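Catechol 1,2-dioxygenase (Burkholderia vietnamiensis, PDB 5TD3) probably catalyses the intradiol ring cleavage of catechol with molecular oxygen to give cis,cis-muconate. Local coordinates at residues Arg17-Leu22 with Asp51-Ile56; Ala25-Asn30 with Arg47-Leu52; Leu106-Gly111 with Ala308-Val313. All blocks are in the same frame, centred on the assembly; numbering follows the deposited sequence.

Interaction 1 (Arg17-Leu22 with Asp51-Ile56); sequences REVQDL and DLFKAI. With PTY (phosphatidylethanolamine), chain J.
Val19 and Leu22 meet Phe53 through carbon alone, and the shortest polar bond within the two segments is a helical one, from Asp21 N to Arg17 O at 2.8 Å. The contact joins helix 17-26 to helix 39-59 in the all-helical N-terminal part that catechol 1,2-dioxygenases use for dimer formation. Backbones come closest at Val19 and Phe53, whose CA atoms are 8.7 Å apart, and the ring of Phe53 bridges that gap. With CG anti to its carbonyl carbon (chi1 -76°), the phenyl group is carried off helix 39-59 into the groove between the helices. Val19 CG1 comes to the ring edge, near the ring plane, and touches Phe53 CD2 at 4.2 Å; the two side chains slide past each other in opposite directions. One turn further along, Leu22 runs across Phe53 at about a right angle, and its CD2 reaches Phe53 CE2 at 4.2 Å, approaching obliquely. All three residues are buried, although their segments cover only 109 Å² of one another, because other groups complete the enclosure. Tyr94 of the second subunit stacks on Phe53 and also packs on Val19, while Phe14 of the same chain touches Phe53 too. The helix pair is therefore sealed partly by the partner chain. A different side of helix 39-59 faces the bound phosphatidylethanolamine. There Leu52 CD2 lies 4.0 Å from lipid atoms C20 and C22, and the acyl-chain end C29 rests 3.4 Å from Leu52 N.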
loop_
_atom_site.group_PDB
_atom_site.type_symbol
_atom_site.label_atom_id
_atom_site.label_comp_id
_atom_site.label_asym_id
_atom_site.label_seq_id
_atom_site.Cartn_x
_atom_site.Cartn_y
_atom_site.Cartn_z
ATOM N N ARG A 17 -1.360 -2.400 28.316
ATOM C CA ARG A 17 -1.786 -3.779 28.085
ATOM C C ARG A 17 -2.790 -3.850 26.940
ATOM O O ARG A 17 -2.750 -4.781 26.125
ATOM C CB ARG A 17 -2.382 -4.376 29.366
ATOM N N GLU A 18 -3.678 -2.853 26.841
ATOM C CA GLU A 18 -4.714 -2.886 25.811
ATOM C C GLU A 18 -4.121 -2.863 24.408
ATOM O O GLU A 18 -4.578 -3.598 23.523
ATOM C CB GLU A 18 -5.681 -1.716 25.981
ATOM C CG GLU A 18 -6.678 -1.661 24.848
ATOM C CD GLU A 18 -7.738 -0.598 25.011
ATOM O OE1 GLU A 18 -7.538 0.326 25.822
ATOM O OE2 GLU A 18 -8.759 -0.682 24.285
ATOM N N VAL A 19 -3.117 -2.013 24.182
ATOM C CA VAL A 19 -2.477 -1.935 22.870
ATOM C C VAL A 19 -1.687 -3.207 22.585
ATOM O O VAL A 19 -1.708 -3.731 21.464
ATOM C CB VAL A 19 -1.589 -0.680 22.790
ATOM C CG1 VAL A 19 -0.701 -0.724 21.551
ATOM C CG2 VAL A 19 -2.451 0.574 22.775
ATOM N N GLN A 20 -0.967 -3.717 23.584
ATOM C CA GLN A 20 -0.198 -4.941 23.382
ATOM C C GLN A 20 -1.112 -6.124 23.081
ATOM O O GLN A 20 -0.811 -6.940 22.204
ATOM C CB GLN A 20 0.686 -5.215 24.599
ATOM C CG GLN A 20 1.795 -4.178 24.746
ATOM C CD GLN A 20 2.697 -4.139 23.524
ATOM O OE1 GLN A 20 3.229 -5.166 23.099
ATOM N NE2 GLN A 20 2.847 -2.957 22.932
ATOM N N ASP A 21 -2.234 -6.238 23.799
ATOM C CA ASP A 21 -3.194 -7.294 23.489
ATOM C C ASP A 21 -3.765 -7.124 22.084
ATOM O O ASP A 21 -3.962 -8.109 21.362
ATOM C CB ASP A 21 -4.324 -7.301 24.519
ATOM C CG ASP A 21 -3.903 -7.879 25.846
ATOM O OD1 ASP A 21 -2.902 -8.625 25.892
ATOM O OD2 ASP A 21 -4.587 -7.598 26.848
ATOM N N LEU A 22 -4.047 -5.881 21.682
ATOM C CA LEU A 22 -4.586 -5.633 20.342
ATOM C C LEU A 22 -3.613 -6.097 19.266
ATOM O O LEU A 22 -4.012 -6.761 18.298
ATOM C CB LEU A 22 -4.903 -4.145 20.165
ATOM C CG LEU A 22 -5.440 -3.731 18.792
ATOM C CD1 LEU A 22 -6.709 -4.489 18.461
ATOM C CD2 LEU A 22 -5.703 -2.221 18.715
ATOM N N ASP A 51 5.603 -1.799 14.969
ATOM C CA ASP A 51 6.429 -0.634 14.665
ATOM C C ASP A 51 5.576 0.552 14.226
ATOM O O ASP A 51 5.853 1.699 14.600
ATOM C CB ASP A 51 7.453 -0.991 13.581
ATOM C CG ASP A 51 8.550 -1.929 14.089
ATOM O OD1 ASP A 51 8.655 -2.136 15.312
ATOM O OD2 ASP A 51 9.304 -2.482 13.256
ATOM N N LEU A 52 4.549 0.300 13.414
ATOM C CA LEU A 52 3.673 1.387 12.980
ATOM C C LEU A 52 2.944 2.002 14.167
ATOM O O LEU A 52 2.868 3.231 14.296
ATOM C CB LEU A 52 2.679 0.884 11.925
ATOM C CG LEU A 52 1.580 1.858 11.483
ATOM C CD1 LEU A 52 2.145 3.184 10.980
ATOM C CD2 LEU A 52 0.733 1.200 10.406
ATOM N N PHE A 53 2.390 1.162 15.044
ATOM C CA PHE A 53 1.724 1.688 16.232
ATOM C C PHE A 53 2.672 2.537 17.066
ATOM O O PHE A 53 2.272 3.570 17.609
ATOM C CB PHE A 53 1.167 0.557 17.098
ATOM C CG PHE A 53 -0.086 -0.084 16.567
ATOM C CD1 PHE A 53 -0.521 0.136 15.273
ATOM C CD2 PHE A 53 -0.830 -0.920 17.387
ATOM C CE1 PHE A 53 -1.669 -0.470 14.800
ATOM C CE2 PHE A 53 -1.981 -1.535 16.919
ATOM C CZ PHE A 53 -2.401 -1.308 15.629
ATOM N N LYS A 54 3.927 2.101 17.202
ATOM C CA LYS A 54 4.879 2.848 18.019
ATOM C C LYS A 54 5.273 4.169 17.360
ATOM O O LYS A 54 5.432 5.184 18.046
ATOM C CB LYS A 54 6.118 1.994 18.285
ATOM C CG LYS A 54 7.073 2.614 19.281
ATOM C CD LYS A 54 8.238 1.684 19.571
ATOM C CE LYS A 54 9.021 2.177 20.773
ATOM N NZ LYS A 54 9.358 3.625 20.663
ATOM N N ALA A 55 5.439 4.176 16.033
ATOM C CA ALA A 55 5.750 5.425 15.340
ATOM C C ALA A 55 4.604 6.428 15.461
ATOM O O ALA A 55 4.840 7.625 15.655
ATOM C CB ALA A 55 6.070 5.151 13.872
ATOM N N ILE A 56 3.358 5.957 15.329
ATOM C CA ILE A 56 2.199 6.830 15.510
ATOM C C ILE A 56 2.218 7.435 16.904
ATOM O O ILE A 56 1.997 8.639 17.074
ATOM C CB ILE A 56 0.895 6.051 15.250
ATOM C CG1 ILE A 56 0.733 5.779 13.752
ATOM C CG2 ILE A 56 -0.315 6.798 15.834
ATOM C CD1 ILE A 56 -0.319 4.776 13.439
HETATM C C1 PTY J . 3.636 -14.730 0.492
HETATM C C2 PTY J . -1.414 -14.773 -4.222
HETATM C C3 PTY J . -0.892 -14.744 -2.762
HETATM O O4 PTY J . 3.912 -14.567 1.900
HETATM C C5 PTY J . 2.044 -13.910 -1.253
HETATM C C6 PTY J . 2.362 -13.973 0.216
HETATM O O7 PTY J . 2.597 -12.603 0.670
HETATM C C8 PTY J . 1.545 -11.854 1.035
HETATM O O10 PTY J . 0.410 -12.251 1.037
HETATM C C11 PTY J . 1.982 -10.468 1.417
HETATM C C12 PTY J . 1.339 -9.913 2.680
HETATM C C13 PTY J . 1.935 -8.571 3.100
HETATM C C14 PTY J . 1.316 -8.003 4.358
HETATM C C15 PTY J . 1.990 -6.769 4.937
HETATM C C16 PTY J . 1.278 -6.266 6.185
HETATM C C17 PTY J . 1.924 -5.105 6.916
HETATM C C18 PTY J . 1.186 -4.732 8.193
HETATM C C19 PTY J . 1.707 -3.526 8.967
HETATM C C20 PTY J . 1.349 -2.157 8.406
HETATM C C21 PTY J . 2.247 -1.701 7.267
HETATM C C22 PTY J . 2.133 -0.227 6.885
HETATM C C23 PTY J . 3.148 0.231 5.842
HETATM C C24 PTY J . 4.580 -0.173 6.166
HETATM C C25 PTY J . 5.072 0.306 7.524
HETATM C C26 PTY J . 6.243 -0.496 8.069
HETATM C C27 PTY J . 6.534 -0.217 9.527
HETATM C C28 PTY J . 6.909 1.227 9.764
HETATM C C29 PTY J . 6.769 1.628 11.207
HETATM C C30 PTY J . 5.133 -14.161 2.249
HETATM C C31 PTY J . 5.199 -13.846 3.715
HETATM O O30 PTY J . 6.048 -14.058 1.478
HETATM C C32 PTY J . 4.828 -12.401 4.026
HETATM C C33 PTY J . 5.877 -11.418 3.547
HETATM C C34 PTY J . 5.485 -9.961 3.712
HETATM C C35 PTY J . 6.647 -9.011 3.510
HETATM C C36 PTY J . 6.276 -7.546 3.576
HETATM C C37 PTY J . 7.481 -6.638 3.677
HETATM C C38 PTY J . 7.166 -5.195 3.389
HETATM C C39 PTY J . 7.072 -4.889 1.910
HETATM C C40 PTY J . 6.055 -3.828 1.546
HETATM C C41 PTY J . 6.084 -2.583 2.410
HETATM C C42 PTY J . 5.009 -2.560 3.487
HETATM C C43 PTY J . 3.722 -3.234 3.051
HETATM C C44 PTY J . 2.568 -2.978 3.982
HETATM P P1 PTY J . 1.471 -16.185 -2.718
HETATM O O11 PTY J . -0.119 -15.951 -2.529
HETATM O O12 PTY J . 1.804 -15.953 -4.194
HETATM O O13 PTY J . 1.828 -17.590 -2.394
HETATM O O14 PTY J . 2.383 -15.172 -1.870
HETATM N N1 PTY J . -0.360 -14.188 -5.054
#

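Interaction 2 (Ala25-Asn30 with Arg47-Leu52); sequences AASSAN and RLLGDL. With PTY (phosphatidylethanolamine), chain J.
Leu49 reaches from helix 39-59 to Ala26 and Ser27, where helix 17-26 comes to its end. At the root of the side chain, Leu49 CB is 4.2 Å from C19 of the phosphatidylethanolamine, close to where that acyl chain passes the backbone. CG stands anti to the backbone N (chi1 -171°), which swings the branch off the helix toward the other segment. There the two methyls part. CD1 turns to the Phe53 ring one helical turn on. CD2 presses on the methyl of Ala26, the distance from Leu49 CD2 to Ala26 CB being 3.8 Å. It also lies near the Ser27 hydroxyl, but Ser27 was modelled in two conformers and this second touch is less certain; in one of them OG is hydrogen-bonded to Leu23 O. Leu48 presents its CB to the same lipid carbon, C19, at 3.7 Å, and packs on Ala55 of the second subunit. Elsewhere on helix 39-59, Arg47 NE makes a salt bridge with Asp51 OD2 at 2.7 Å, in the guanidinium plane and on the syn side of the carboxylate; Arg47 NH2 pairs with Asp58 of the second subunit. With no hydrogen bond between the segments, Leu49 joins them by shape and apolar burial, its CB against the acyl chain and its methyls against protein, consistent with the lipid-lined helical region of this family.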
loop_
_atom_site.group_PDB
_atom_site.type_symbol
_atom_site.label_atom_id
_atom_site.label_comp_id
_atom_site.label_asym_id
_atom_site.label_seq_id
_atom_site.Cartn_x
_atom_site.Cartn_y
_atom_site.Cartn_z
ATOM N N ALA A 25 -3.519 -9.910 19.012
ATOM C CA ALA A 25 -4.734 -10.453 18.414
ATOM C C ALA A 25 -4.749 -10.224 16.909
ATOM O O ALA A 25 -5.054 -11.138 16.134
ATOM C CB ALA A 25 -5.965 -9.821 19.060
ATOM N N ALA A 26 -4.378 -9.016 16.475
ATOM C CA ALA A 26 -4.459 -8.679 15.060
ATOM C C ALA A 26 -3.502 -9.509 14.215
ATOM O O ALA A 26 -3.768 -9.722 13.026
ATOM C CB ALA A 26 -4.166 -7.197 14.857
ATOM N N SER A 27 -2.405 -9.994 14.808
ATOM C CA SER A 27 -1.338 -10.668 14.071
ATOM C C SER A 27 -1.328 -12.178 14.261
ATOM O O SER A 27 -0.372 -12.840 13.829
ATOM C CB SER A 27 0.025 -10.108 14.478
ATOM O OG SER A 27 0.005 -8.698 14.501
ATOM N N SER A 28 -2.348 -12.749 14.893
ATOM C CA SER A 28 -2.343 -14.179 15.158
ATOM C C SER A 28 -3.691 -14.770 14.780
ATOM O O SER A 28 -4.652 -14.047 14.502
ATOM C CB SER A 28 -2.006 -14.464 16.630
ATOM O OG SER A 28 -2.986 -13.903 17.483
ATOM N N ALA A 29 -3.759 -16.102 14.761
ATOM C CA ALA A 29 -4.967 -16.783 14.321
ATOM C C ALA A 29 -6.075 -16.682 15.373
ATOM O O ALA A 29 -5.821 -16.483 16.564
ATOM C CB ALA A 29 -4.669 -18.252 14.016
ATOM N N ASN A 30 -7.316 -16.845 14.927
ATOM C CA ASN A 30 -8.446 -16.859 15.863
ATOM C C ASN A 30 -8.358 -18.073 16.778
ATOM O O ASN A 30 -8.075 -19.179 16.320
ATOM C CB ASN A 30 -9.790 -16.875 15.128
ATOM C CG ASN A 30 -9.985 -15.667 14.218
ATOM O OD1 ASN A 30 -10.356 -15.816 13.056
ATOM N ND2 ASN A 30 -9.730 -14.476 14.737
ATOM N N ARG A 47 5.513 -7.622 13.745
ATOM C CA ARG A 47 6.605 -6.664 13.838
ATOM C C ARG A 47 6.262 -5.352 13.136
ATOM O O ARG A 47 6.438 -4.273 13.709
ATOM C CB ARG A 47 7.873 -7.284 13.253
ATOM C CG ARG A 47 9.045 -6.312 13.103
ATOM C CD ARG A 47 9.430 -5.636 14.424
ATOM N NE ARG A 47 10.549 -4.736 14.180
ATOM C CZ ARG A 47 11.826 -5.065 14.380
ATOM N NH1 ARG A 47 12.143 -6.274 14.845
ATOM N NH2 ARG A 47 12.787 -4.193 14.095
ATOM N N LEU A 48 5.755 -5.417 11.899
ATOM C CA LEU A 48 5.515 -4.182 11.156
ATOM C C LEU A 48 4.361 -3.390 11.756
ATOM O O LEU A 48 4.426 -2.157 11.838
ATOM C CB LEU A 48 5.251 -4.476 9.676
ATOM C CG LEU A 48 6.430 -5.116 8.932
ATOM C CD1 LEU A 48 6.086 -5.347 7.469
ATOM C CD2 LEU A 48 7.643 -4.233 9.056
ATOM N N LEU A 49 3.312 -4.083 12.201
ATOM C CA LEU A 49 2.178 -3.409 12.830
ATOM C C LEU A 49 2.578 -2.792 14.160
ATOM O O LEU A 49 2.227 -1.642 14.447
ATOM C CB LEU A 49 1.035 -4.401 13.027
ATOM C CG LEU A 49 -0.306 -3.836 13.481
ATOM C CD1 LEU A 49 -0.942 -2.942 12.409
ATOM C CD2 LEU A 49 -1.215 -5.010 13.829
ATOM N N GLY A 50 3.344 -3.528 14.965
ATOM C CA GLY A 50 3.858 -2.963 16.203
ATOM C C GLY A 50 4.720 -1.739 15.968
ATOM O O GLY A 50 4.588 -0.734 16.667
ATOM N N ASP A 51 5.603 -1.799 14.969
ATOM C CA ASP A 51 6.429 -0.634 14.665
ATOM C C ASP A 51 5.576 0.552 14.226
ATOM O O ASP A 51 5.853 1.699 14.600
ATOM C CB ASP A 51 7.453 -0.991 13.581
ATOM C CG ASP A 51 8.550 -1.929 14.089
ATOM O OD1 ASP A 51 8.655 -2.136 15.312
ATOM O OD2 ASP A 51 9.304 -2.482 13.256
ATOM N N LEU A 52 4.549 0.300 13.414
ATOM C CA LEU A 52 3.673 1.387 12.980
ATOM C C LEU A 52 2.944 2.002 14.167
ATOM O O LEU A 52 2.868 3.231 14.296
ATOM C CB LEU A 52 2.679 0.884 11.925
ATOM C CG LEU A 52 1.580 1.858 11.483
ATOM C CD1 LEU A 52 2.145 3.184 10.980
ATOM C CD2 LEU A 52 0.733 1.200 10.406
HETATM C C1 PTY J . 3.636 -14.730 0.492
HETATM C C2 PTY J . -1.414 -14.773 -4.222
HETATM C C3 PTY J . -0.892 -14.744 -2.762
HETATM O O4 PTY J . 3.912 -14.567 1.900
HETATM C C5 PTY J . 2.044 -13.910 -1.253
HETATM C C6 PTY J . 2.362 -13.973 0.216
HETATM O O7 PTY J . 2.597 -12.603 0.670
HETATM C C8 PTY J . 1.545 -11.854 1.035
HETATM O O10 PTY J . 0.410 -12.251 1.037
HETATM C C11 PTY J . 1.982 -10.468 1.417
HETATM C C12 PTY J . 1.339 -9.913 2.680
HETATM C C13 PTY J . 1.935 -8.571 3.100
HETATM C C14 PTY J . 1.316 -8.003 4.358
HETATM C C15 PTY J . 1.990 -6.769 4.937
HETATM C C16 PTY J . 1.278 -6.266 6.185
HETATM C C17 PTY J . 1.924 -5.105 6.916
HETATM C C18 PTY J . 1.186 -4.732 8.193
HETATM C C19 PTY J . 1.707 -3.526 8.967
HETATM C C20 PTY J . 1.349 -2.157 8.406
HETATM C C21 PTY J . 2.247 -1.701 7.267
HETATM C C22 PTY J . 2.133 -0.227 6.885
HETATM C C23 PTY J . 3.148 0.231 5.842
HETATM C C24 PTY J . 4.580 -0.173 6.166
HETATM C C25 PTY J . 5.072 0.306 7.524
HETATM C C26 PTY J . 6.243 -0.496 8.069
HETATM C C27 PTY J . 6.534 -0.217 9.527
HETATM C C28 PTY J . 6.909 1.227 9.764
HETATM C C29 PTY J . 6.769 1.628 11.207
HETATM C C30 PTY J . 5.133 -14.161 2.249
HETATM C C31 PTY J . 5.199 -13.846 3.715
HETATM O O30 PTY J . 6.048 -14.058 1.478
HETATM C C32 PTY J . 4.828 -12.401 4.026
HETATM C C33 PTY J . 5.877 -11.418 3.547
HETATM C C34 PTY J . 5.485 -9.961 3.712
HETATM C C35 PTY J . 6.647 -9.011 3.510
HETATM C C36 PTY J . 6.276 -7.546 3.576
HETATM C C37 PTY J . 7.481 -6.638 3.677
HETATM C C38 PTY J . 7.166 -5.195 3.389
HETATM C C39 PTY J . 7.072 -4.889 1.910
HETATM C C40 PTY J . 6.055 -3.828 1.546
HETATM C C41 PTY J . 6.084 -2.583 2.410
HETATM C C42 PTY J . 5.009 -2.560 3.487
HETATM C C43 PTY J . 3.722 -3.234 3.051
HETATM C C44 PTY J . 2.568 -2.978 3.982
HETATM P P1 PTY J . 1.471 -16.185 -2.718
HETATM O O11 PTY J . -0.119 -15.951 -2.529
HETATM O O12 PTY J . 1.804 -15.953 -4.194
HETATM O O13 PTY J . 1.828 -17.590 -2.394
HETATM O O14 PTY J . 2.383 -15.172 -1.870
HETATM N N1 PTY J . -0.360 -14.188 -5.054
#

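Interaction 3 (Leu106-Gly111 with Ala308-Val313); sequences LGLDGG and ADNQIV. With EDO (1,2-ethanediol), chain H.
Leu106 and Asn310 approach from opposite directions at the protein surface, and the closest atoms are Leu106 CD1 and Asn310 ND2 at 3.5 Å. Leu108 adds a looser touch, its CD1 lying 4.3 Å from Asn310 ND2. Two leucine methyls thus border the amide nitrogen, and no hydrogen bond links the segments. The amide is held from its other end, where Asn310 OD1 accepts from Arg246 NH1; the same arginine packs against Leu108. Asn310 CG sits between its backbone N and carbonyl carbon (chi1 61°), which sends the amide toward the leucines. Behind it, Asp309 forms an Asx turn: its OD1 accepts from Gln311 N at 3.1 Å. The same oxygen takes a nearly straight bond from Gln311 NE2, 2.8 Å long, on its syn lone pair and in the amide plane, so two sound bonds fix the bend that presents Asn310. The leucines are placed by a Schellman motif at Gly107, which closes helix 91-105 with a positive phi of 65°, and by an inverse gamma turn centred on Leu108. The contact therefore brings the end of a helix of the N-terminal region against the loop that follows strand 292-300 of the beta-sheet domain. Farther out, Gln311 OE1 accepts from Arg114 NH2 and Gln311 NE2 also reaches Lys247 O, while Asp309 OD2 accepts from Lys247 N. A 1,2-ethanediol, probably from the crystallisation liquor, donates from its O1 to Asp309 OD2 at 2.6 Å and is bonded in turn to Ser242 N.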
loop_
_atom_site.group_PDB
_atom_site.type_symbol
_atom_site.label_atom_id
_atom_site.label_comp_id
_atom_site.label_asym_id
_atom_site.label_seq_id
_atom_site.Cartn_x
_atom_site.Cartn_y
_atom_site.Cartn_z
ATOM N N LEU A 106 30.299 -14.376 2.792
ATOM C CA LEU A 106 30.593 -15.683 2.211
ATOM C C LEU A 106 31.793 -15.667 1.277
ATOM O O LEU A 106 32.087 -16.693 0.653
ATOM C CB LEU A 106 29.380 -16.220 1.440
ATOM C CG LEU A 106 28.097 -16.553 2.199
ATOM C CD1 LEU A 106 26.951 -16.745 1.227
ATOM C CD2 LEU A 106 28.288 -17.785 3.060
ATOM N N GLY A 107 32.497 -14.544 1.171
ATOM C CA GLY A 107 33.622 -14.471 0.256
ATOM C C GLY A 107 33.276 -14.593 -1.215
ATOM O O GLY A 107 34.105 -15.056 -2.004
ATOM N N LEU A 108 32.078 -14.185 -1.614
ATOM C CA LEU A 108 31.714 -14.188 -3.032
ATOM C C LEU A 108 32.046 -12.829 -3.652
ATOM O O LEU A 108 31.172 -12.104 -4.127
ATOM C CB LEU A 108 30.246 -14.553 -3.223
ATOM C CG LEU A 108 29.922 -16.028 -2.996
ATOM C CD1 LEU A 108 28.465 -16.209 -2.539
ATOM C CD2 LEU A 108 30.250 -16.856 -4.234
ATOM N N ASP A 109 33.328 -12.455 -3.589
ATOM C CA ASP A 109 33.725 -11.144 -4.081
ATOM C C ASP A 109 34.443 -11.213 -5.425
ATOM O O ASP A 109 34.980 -12.249 -5.833
ATOM C CB ASP A 109 34.641 -10.446 -3.068
ATOM C CG ASP A 109 34.243 -10.719 -1.630
ATOM O OD1 ASP A 109 33.141 -10.287 -1.228
ATOM O OD2 ASP A 109 35.044 -11.349 -0.902
ATOM N N GLY A 110 34.517 -10.049 -6.072
ATOM C CA GLY A 110 35.197 -9.909 -7.339
ATOM C C GLY A 110 34.301 -9.932 -8.561
ATOM O O GLY A 110 34.783 -9.636 -9.659
ATOM N N GLY A 111 33.025 -10.280 -8.418
ATOM C CA GLY A 111 32.147 -10.239 -9.566
ATOM C C GLY A 111 31.705 -8.846 -9.941
ATOM O O GLY A 111 31.905 -7.868 -9.220
ATOM N N ALA A 308 22.966 -24.299 -5.338
ATOM C CA ALA A 308 21.779 -23.469 -5.176
ATOM C C ALA A 308 22.141 -21.999 -5.323
ATOM O O ALA A 308 23.167 -21.550 -4.802
ATOM C CB ALA A 308 21.120 -23.705 -3.814
ATOM N N ASP A 309 21.298 -21.250 -6.038
ATOM C CA ASP A 309 21.523 -19.820 -6.243
ATOM C C ASP A 309 20.885 -19.100 -5.064
ATOM O O ASP A 309 19.662 -18.949 -4.998
ATOM C CB ASP A 309 20.935 -19.357 -7.573
ATOM C CG ASP A 309 21.277 -17.902 -7.902
ATOM O OD1 ASP A 309 21.617 -17.131 -6.979
ATOM O OD2 ASP A 309 21.198 -17.522 -9.091
ATOM N N ASN A 310 21.721 -18.635 -4.141
ATOM C CA ASN A 310 21.252 -18.071 -2.883
ATOM C C ASN A 310 20.829 -16.609 -2.994
ATOM O O ASN A 310 20.500 -16.002 -1.969
ATOM C CB ASN A 310 22.331 -18.246 -1.804
ATOM C CG ASN A 310 23.640 -17.545 -2.145
ATOM O OD1 ASN A 310 23.816 -17.004 -3.232
ATOM N ND2 ASN A 310 24.567 -17.554 -1.200
ATOM N N GLN A 311 20.813 -16.024 -4.198
ATOM C CA GLN A 311 20.418 -14.625 -4.323
ATOM C C GLN A 311 19.472 -14.350 -5.488
ATOM O O GLN A 311 19.074 -13.191 -5.672
ATOM C CB GLN A 311 21.665 -13.730 -4.433
ATOM C CG GLN A 311 22.647 -14.144 -5.512
ATOM C CD GLN A 311 22.282 -13.561 -6.862
ATOM O OE1 GLN A 311 22.323 -12.342 -7.062
ATOM N NE2 GLN A 311 21.892 -14.423 -7.788
ATOM N N ILE A 312 19.063 -15.367 -6.248
ATOM C CA ILE A 312 18.101 -15.149 -7.323
ATOM C C ILE A 312 16.760 -14.754 -6.722
ATOM O O ILE A 312 16.377 -15.219 -5.638
ATOM C CB ILE A 312 17.971 -16.393 -8.218
ATOM C CG1 ILE A 312 17.087 -16.073 -9.436
ATOM C CG2 ILE A 312 17.460 -17.572 -7.426
ATOM C CD1 ILE A 312 17.054 -17.170 -10.477
ATOM N N VAL A 313 16.048 -13.865 -7.409
ATOM C CA VAL A 313 14.874 -13.211 -6.844
ATOM C C VAL A 313 13.652 -13.557 -7.673
ATOM O O VAL A 313 13.684 -13.453 -8.901
ATOM C CB VAL A 313 15.067 -11.689 -6.767
ATOM C CG1 VAL A 313 13.734 -10.994 -6.383
ATOM C CG2 VAL A 313 16.168 -11.356 -5.744
HETATM C C1 EDO H . 20.439 -18.832 -12.483
HETATM O O1 EDO H . 20.456 -19.049 -11.066
HETATM C C2 EDO H . 21.783 -19.297 -13.018
HETATM O O2 EDO H . 22.548 -18.211 -13.550
#

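In the fold
Interactions 1 and 2 are neighbours, their centres 9 Å apart, and both fasten helix 17-26 to helix 39-59; they share Asp51 and Leu52, and both border the lipid and the second subunit. Together they build part of the helical region far out on the chain, about 35 and 31 Å from its centre. Interaction 3 follows them along the chain and lies 38 Å from interaction 1 and 33 Å from interaction 2, centre to centre, without touching either. It sets the end of helix 91-105 against a loop of the beta-sheet domain, the domain that carries the zinc ligands Tyr175, His235 and His237. The first two contacts thus belong to the lipid-bearing dimer region, the third to its junction with the catalytic domain.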